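Local structure of probable transcriptional regulator (2ESN) at residues E196-P208 with F241-P253. The protein is probably a LysR-type transcriptional regulator, pairing a helix-turn-helix DNA-binding domain with an effector-binding domain that presumably tunes gene expression. Residues are numbered along the deposited sequence; the frame is centred on the assembly and turned at random.
Sequences EGYLAERHAVVTP and FLAGSTDFLLTAP
L242, on helix 236-244, touches A204 of the neighbouring strand, its CD2 lying 3.7 Å from A204 CB. Beyond the helix the chain turns through T246, whose OG1 accepts from F248 N, forming an ST turn that leads into strand 249-253, and itself donates to L242 O. D247 brings its backbone O to 3.4 Å from E201 OE1, two acceptors that do not bond; E201 OE2 makes a salt bridge with R188. F248 runs beside R202 with the two side chains pointing the same way; CZ comes within 3.7 Å of R202 NH1, and ring and guanidinium planes stand almost perpendicular (85°). The far end of that arginine bonds through NH2 to V130 O of the second subunit, so this corner also belongs to a subunit interface.

L249 turns both its backbone N and O towards strand 202-206, N donating to R202 O (3.0 Å) and O accepting from A204 N (2.7 Å), the two residues that flank its partner H203. With CG set beside its own backbone N (chi1 -59°), the side chain places CD1 against E201 CG at 3.6 Å and also near the Y198 ring. L250 sends CD1 to V206 CG2 (3.9 Å).

By T251 the strands have splayed, and water 2 bridges T251 N and A204 O. T251 OG1 meets Y198 OH at the edge of the ring in a short hydrogen bond (2.6 Å), while water 1 links OG1 to H203 ND1. The imidazole is held at its other nitrogen too, NE2 donating to Y198 O, with CE1 over the centre of the tyrosine ring. Parallel strands 202-206 and 249-253, twisted by 33°, with helix 236-244 packed against L250 and V206, are characteristic of the alpha/beta periplasmic-binding-protein-like fold of LysR effector domains.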
loop_
_atom_site.group_PDB
_atom_site.type_symbol
_atom_site.label_atom_id
_atom_site.label_comp_id
_atom_site.label_asym_id
_atom_site.label_seq_id
_atom_site.Cartn_x
_atom_site.Cartn_y
_atom_site.Cartn_z
ATOM N N GLU C 196 -13.521 -22.435 38.945
ATOM C CA GLU C 196 -12.292 -23.236 38.893
ATOM C C GLU C 196 -12.460 -24.347 37.895
ATOM O O GLU C 196 -11.481 -24.791 37.273
ATOM C CB GLU C 196 -11.896 -23.880 40.270
ATOM C CG GLU C 196 -11.372 -22.916 41.366
ATOM C CD GLU C 196 -10.692 -23.610 42.627
ATOM O OE1 GLU C 196 -10.612 -22.916 43.679
ATOM O OE2 GLU C 196 -10.209 -24.796 42.578
ATOM N N GLY C 197 -13.685 -24.848 37.798
ATOM C CA GLY C 197 -14.011 -25.957 36.877
ATOM C C GLY C 197 -13.745 -25.455 35.451
ATOM O O GLY C 197 -13.028 -26.108 34.682
ATOM N N TYR C 198 -14.235 -24.243 35.176
ATOM C CA TYR C 198 -13.967 -23.542 33.948
ATOM C C TYR C 198 -12.485 -23.320 33.758
ATOM O O TYR C 198 -12.006 -23.530 32.668
ATOM C CB TYR C 198 -14.663 -22.189 33.971
ATOM C CG TYR C 198 -14.452 -21.261 32.770
ATOM C CD1 TYR C 198 -15.332 -21.301 31.687
ATOM C CD2 TYR C 198 -13.428 -20.276 32.765
ATOM C CE1 TYR C 198 -15.183 -20.416 30.572
ATOM C CE2 TYR C 198 -13.289 -19.352 31.663
ATOM C CZ TYR C 198 -14.193 -19.421 30.587
ATOM O OH TYR C 198 -14.118 -18.563 29.511
ATOM N N LEU C 199 -11.757 -22.908 34.803
ATOM C CA LEU C 199 -10.325 -22.611 34.595
ATOM C C LEU C 199 -9.446 -23.833 34.552
ATOM O O LEU C 199 -8.284 -23.727 34.158
ATOM C CB LEU C 199 -9.763 -21.585 35.589
ATOM C CG LEU C 199 -10.484 -20.247 35.553
ATOM C CD1 LEU C 199 -10.046 -19.446 36.747
ATOM C CD2 LEU C 199 -10.201 -19.489 34.219
ATOM N N ALA C 200 -10.011 -24.994 34.924
ATOM C CA ALA C 200 -9.314 -26.282 34.805
ATOM C C ALA C 200 -9.410 -26.942 33.417
ATOM O O ALA C 200 -8.796 -27.998 33.175
ATOM C CB ALA C 200 -9.836 -27.245 35.886
ATOM N N GLU C 201 -10.144 -26.331 32.484
ATOM C CA GLU C 201 -10.167 -26.855 31.105
ATOM C C GLU C 201 -9.250 -26.084 30.158
ATOM O O GLU C 201 -8.782 -25.021 30.490
ATOM C CB GLU C 201 -11.590 -26.823 30.541
ATOM C CG GLU C 201 -12.628 -27.696 31.276
ATOM C CD GLU C 201 -12.244 -29.195 31.287
ATOM O OE1 GLU C 201 -11.660 -29.729 30.291
ATOM O OE2 GLU C 201 -12.514 -29.820 32.350
ATOM N N ARG C 202 -8.977 -26.644 28.987
ATOM C CA ARG C 202 -8.428 -25.859 27.892
ATOM C C ARG C 202 -9.585 -25.216 27.099
ATOM O O ARG C 202 -10.759 -25.665 27.159
ATOM C CB ARG C 202 -7.497 -26.724 27.027
ATOM C CG ARG C 202 -6.248 -27.273 27.792
ATOM C CD ARG C 202 -5.494 -28.278 26.974
ATOM N NE ARG C 202 -4.629 -27.594 26.019
ATOM C CZ ARG C 202 -4.313 -28.043 24.791
ATOM N NH1 ARG C 202 -4.812 -29.199 24.312
ATOM N NH2 ARG C 202 -3.486 -27.310 24.003
ATOM N N HIS C 203 -9.250 -24.164 26.362
ATOM C CA HIS C 203 -10.246 -23.266 25.850
ATOM C C HIS C 203 -10.047 -22.997 24.373
ATOM O O HIS C 203 -8.896 -22.929 23.890
ATOM C CB HIS C 203 -10.256 -21.961 26.625
ATOM C CG HIS C 203 -10.767 -22.094 28.011
ATOM N ND1 HIS C 203 -12.063 -21.803 28.356
ATOM C CD2 HIS C 203 -10.156 -22.500 29.151
ATOM C CE1 HIS C 203 -12.232 -22.029 29.648
ATOM N NE2 HIS C 203 -11.085 -22.438 30.150
ATOM N N ALA C 204 -11.177 -22.877 23.641
ATOM C CA ALA C 204 -11.125 -22.443 22.247
ATOM C C ALA C 204 -11.452 -20.961 22.285
ATOM O O ALA C 204 -12.316 -20.549 23.021
ATOM C CB ALA C 204 -12.142 -23.176 21.392
ATOM N N VAL C 205 -10.772 -20.140 21.491
ATOM C CA VAL C 205 -10.978 -18.690 21.618
ATOM C C VAL C 205 -11.129 -18.081 20.237
ATOM O O VAL C 205 -10.422 -18.454 19.300
ATOM C CB VAL C 205 -9.760 -18.039 22.375
ATOM C CG1 VAL C 205 -9.841 -16.554 22.348
ATOM C CG2 VAL C 205 -9.750 -18.541 23.842
ATOM N N VAL C 206 -12.114 -17.214 20.089
ATOM C CA VAL C 206 -12.429 -16.618 18.813
ATOM C C VAL C 206 -11.763 -15.223 18.718
ATOM O O VAL C 206 -12.025 -14.362 19.516
ATOM C CB VAL C 206 -13.953 -16.528 18.634
ATOM C CG1 VAL C 206 -14.306 -15.786 17.317
ATOM C CG2 VAL C 206 -14.583 -17.922 18.599
ATOM N N THR C 207 -10.901 -15.035 17.730
ATOM C CA THR C 207 -10.131 -13.815 17.534
ATOM C C THR C 207 -10.372 -13.376 16.078
ATOM O O THR C 207 -9.598 -13.730 15.212
ATOM C CB THR C 207 -8.639 -14.099 17.734
ATOM O OG1 THR C 207 -8.281 -15.261 16.999
ATOM C CG2 THR C 207 -8.360 -14.418 19.146
ATOM N N PRO C 208 -11.456 -12.651 15.816
ATOM C CA PRO C 208 -11.939 -12.399 14.459
ATOM C C PRO C 208 -10.999 -11.499 13.670
ATOM O O PRO C 208 -10.974 -11.568 12.457
ATOM C CB PRO C 208 -13.256 -11.658 14.663
ATOM C CG PRO C 208 -13.612 -11.838 16.106
ATOM C CD PRO C 208 -12.300 -11.973 16.826
ATOM N N PHE C 241 -18.330 -26.089 16.426
ATOM C CA PHE C 241 -18.080 -27.513 16.110
ATOM C C PHE C 241 -16.823 -28.077 16.772
ATOM O O PHE C 241 -16.789 -29.267 17.162
ATOM C CB PHE C 241 -18.014 -27.792 14.598
ATOM C CG PHE C 241 -19.371 -27.750 13.939
ATOM C CD1 PHE C 241 -19.802 -26.589 13.299
ATOM C CD2 PHE C 241 -20.210 -28.891 13.983
ATOM C CE1 PHE C 241 -21.076 -26.568 12.651
ATOM C CE2 PHE C 241 -21.476 -28.895 13.393
ATOM C CZ PHE C 241 -21.919 -27.726 12.713
ATOM N N LEU C 242 -15.797 -27.244 16.885
ATOM C CA LEU C 242 -14.603 -27.664 17.604
ATOM C C LEU C 242 -14.928 -28.078 19.066
ATOM O O LEU C 242 -14.519 -29.125 19.551
ATOM C CB LEU C 242 -13.572 -26.513 17.573
ATOM C CG LEU C 242 -12.368 -26.667 18.553
ATOM C CD1 LEU C 242 -11.500 -27.909 18.149
ATOM C CD2 LEU C 242 -11.529 -25.402 18.516
ATOM N N ALA C 243 -15.662 -27.234 19.760
ATOM C CA ALA C 243 -16.156 -27.513 21.127
ATOM C C ALA C 243 -16.985 -28.790 21.318
ATOM O O ALA C 243 -16.948 -29.398 22.422
ATOM C CB ALA C 243 -16.943 -26.334 21.616
ATOM N N GLY C 244 -17.780 -29.163 20.286
ATOM C CA GLY C 244 -18.560 -30.395 20.256
ATOM C C GLY C 244 -17.745 -31.659 20.011
ATOM O O GLY C 244 -18.228 -32.747 20.292
ATOM N N SER C 245 -16.516 -31.534 19.506
ATOM C CA SER C 245 -15.623 -32.680 19.315
ATOM C C SER C 245 -14.435 -32.744 20.295
ATOM O O SER C 245 -13.619 -33.618 20.152
ATOM C CB SER C 245 -15.092 -32.787 17.879
ATOM O OG SER C 245 -16.141 -33.243 17.013
ATOM N N THR C 246 -14.409 -31.919 21.332
ATOM C CA THR C 246 -13.318 -31.968 22.278
ATOM C C THR C 246 -13.778 -31.646 23.667
ATOM O O THR C 246 -14.992 -31.323 23.916
ATOM C CB THR C 246 -12.242 -30.902 21.916
ATOM O OG1 THR C 246 -12.893 -29.635 21.983
ATOM C CG2 THR C 246 -11.651 -31.108 20.516
ATOM N N ASP C 247 -12.796 -31.654 24.591
ATOM C CA ASP C 247 -13.120 -31.268 25.941
ATOM C C ASP C 247 -12.962 -29.773 26.117
ATOM O O ASP C 247 -13.178 -29.245 27.233
ATOM C CB ASP C 247 -12.293 -32.048 26.989
ATOM C CG ASP C 247 -12.529 -33.557 26.871
ATOM O OD1 ASP C 247 -13.591 -33.940 26.328
ATOM O OD2 ASP C 247 -11.662 -34.348 27.257
ATOM N N PHE C 248 -12.672 -29.085 25.014
ATOM C CA PHE C 248 -12.449 -27.643 25.141
ATOM C C PHE C 248 -13.693 -26.879 25.428
ATOM O O PHE C 248 -14.754 -27.182 24.876
ATOM C CB PHE C 248 -11.772 -27.071 23.907
ATOM C CG PHE C 248 -10.503 -27.789 23.501
ATOM C CD1 PHE C 248 -10.052 -27.674 22.217
ATOM C CD2 PHE C 248 -9.738 -28.523 24.403
ATOM C CE1 PHE C 248 -8.879 -28.280 21.784
ATOM C CE2 PHE C 248 -8.530 -29.168 23.990
ATOM C CZ PHE C 248 -8.097 -29.032 22.692
ATOM N N LEU C 249 -13.556 -25.808 26.212
ATOM C CA LEU C 249 -14.645 -24.918 26.443
ATOM C C LEU C 249 -14.564 -23.685 25.511
ATOM O O LEU C 249 -13.459 -23.272 25.114
ATOM C CB LEU C 249 -14.623 -24.497 27.905
ATOM C CG LEU C 249 -14.737 -25.652 28.944
ATOM C CD1 LEU C 249 -14.881 -25.065 30.333
ATOM C CD2 LEU C 249 -15.970 -26.502 28.634
ATOM N N LEU C 250 -15.718 -23.103 25.173
ATOM C CA LEU C 250 -15.767 -21.965 24.300
ATOM C C LEU C 250 -16.734 -20.989 24.920
ATOM O O LEU C 250 -17.812 -21.383 25.334
ATOM C CB LEU C 250 -16.222 -22.363 22.877
ATOM C CG LEU C 250 -16.687 -21.214 21.935
ATOM C CD1 LEU C 250 -15.474 -20.372 21.446
ATOM C CD2 LEU C 250 -17.449 -21.772 20.712
ATOM N N THR C 251 -16.371 -19.720 24.988
ATOM C CA THR C 251 -17.292 -18.708 25.586
ATOM C C THR C 251 -17.747 -17.820 24.407
ATOM O O THR C 251 -16.921 -17.103 23.824
ATOM C CB THR C 251 -16.587 -17.891 26.696
ATOM O OG1 THR C 251 -15.868 -18.815 27.573
ATOM C CG2 THR C 251 -17.634 -16.975 27.437
ATOM N N ALA C 252 -19.026 -17.945 24.026
ATOM C CA ALA C 252 -19.492 -17.568 22.685
ATOM C C ALA C 252 -20.820 -16.852 22.814
ATOM O O ALA C 252 -21.553 -17.105 23.750
ATOM C CB ALA C 252 -19.780 -18.833 21.830
ATOM N N PRO C 253 -21.162 -16.038 21.811
ATOM C CA PRO C 253 -22.492 -15.527 21.712
ATOM C C PRO C 253 -23.551 -16.613 21.755
ATOM O O PRO C 253 -23.495 -17.607 20.980
ATOM C CB PRO C 253 -22.509 -14.804 20.354
ATOM C CG PRO C 253 -20.995 -14.478 20.071
ATOM C CD PRO C 253 -20.264 -15.605 20.711
HETATM O O HOH W 1 -13.974 -20.530 26.792
HETATM O O HOH W 2 -13.789 -18.664 24.312
#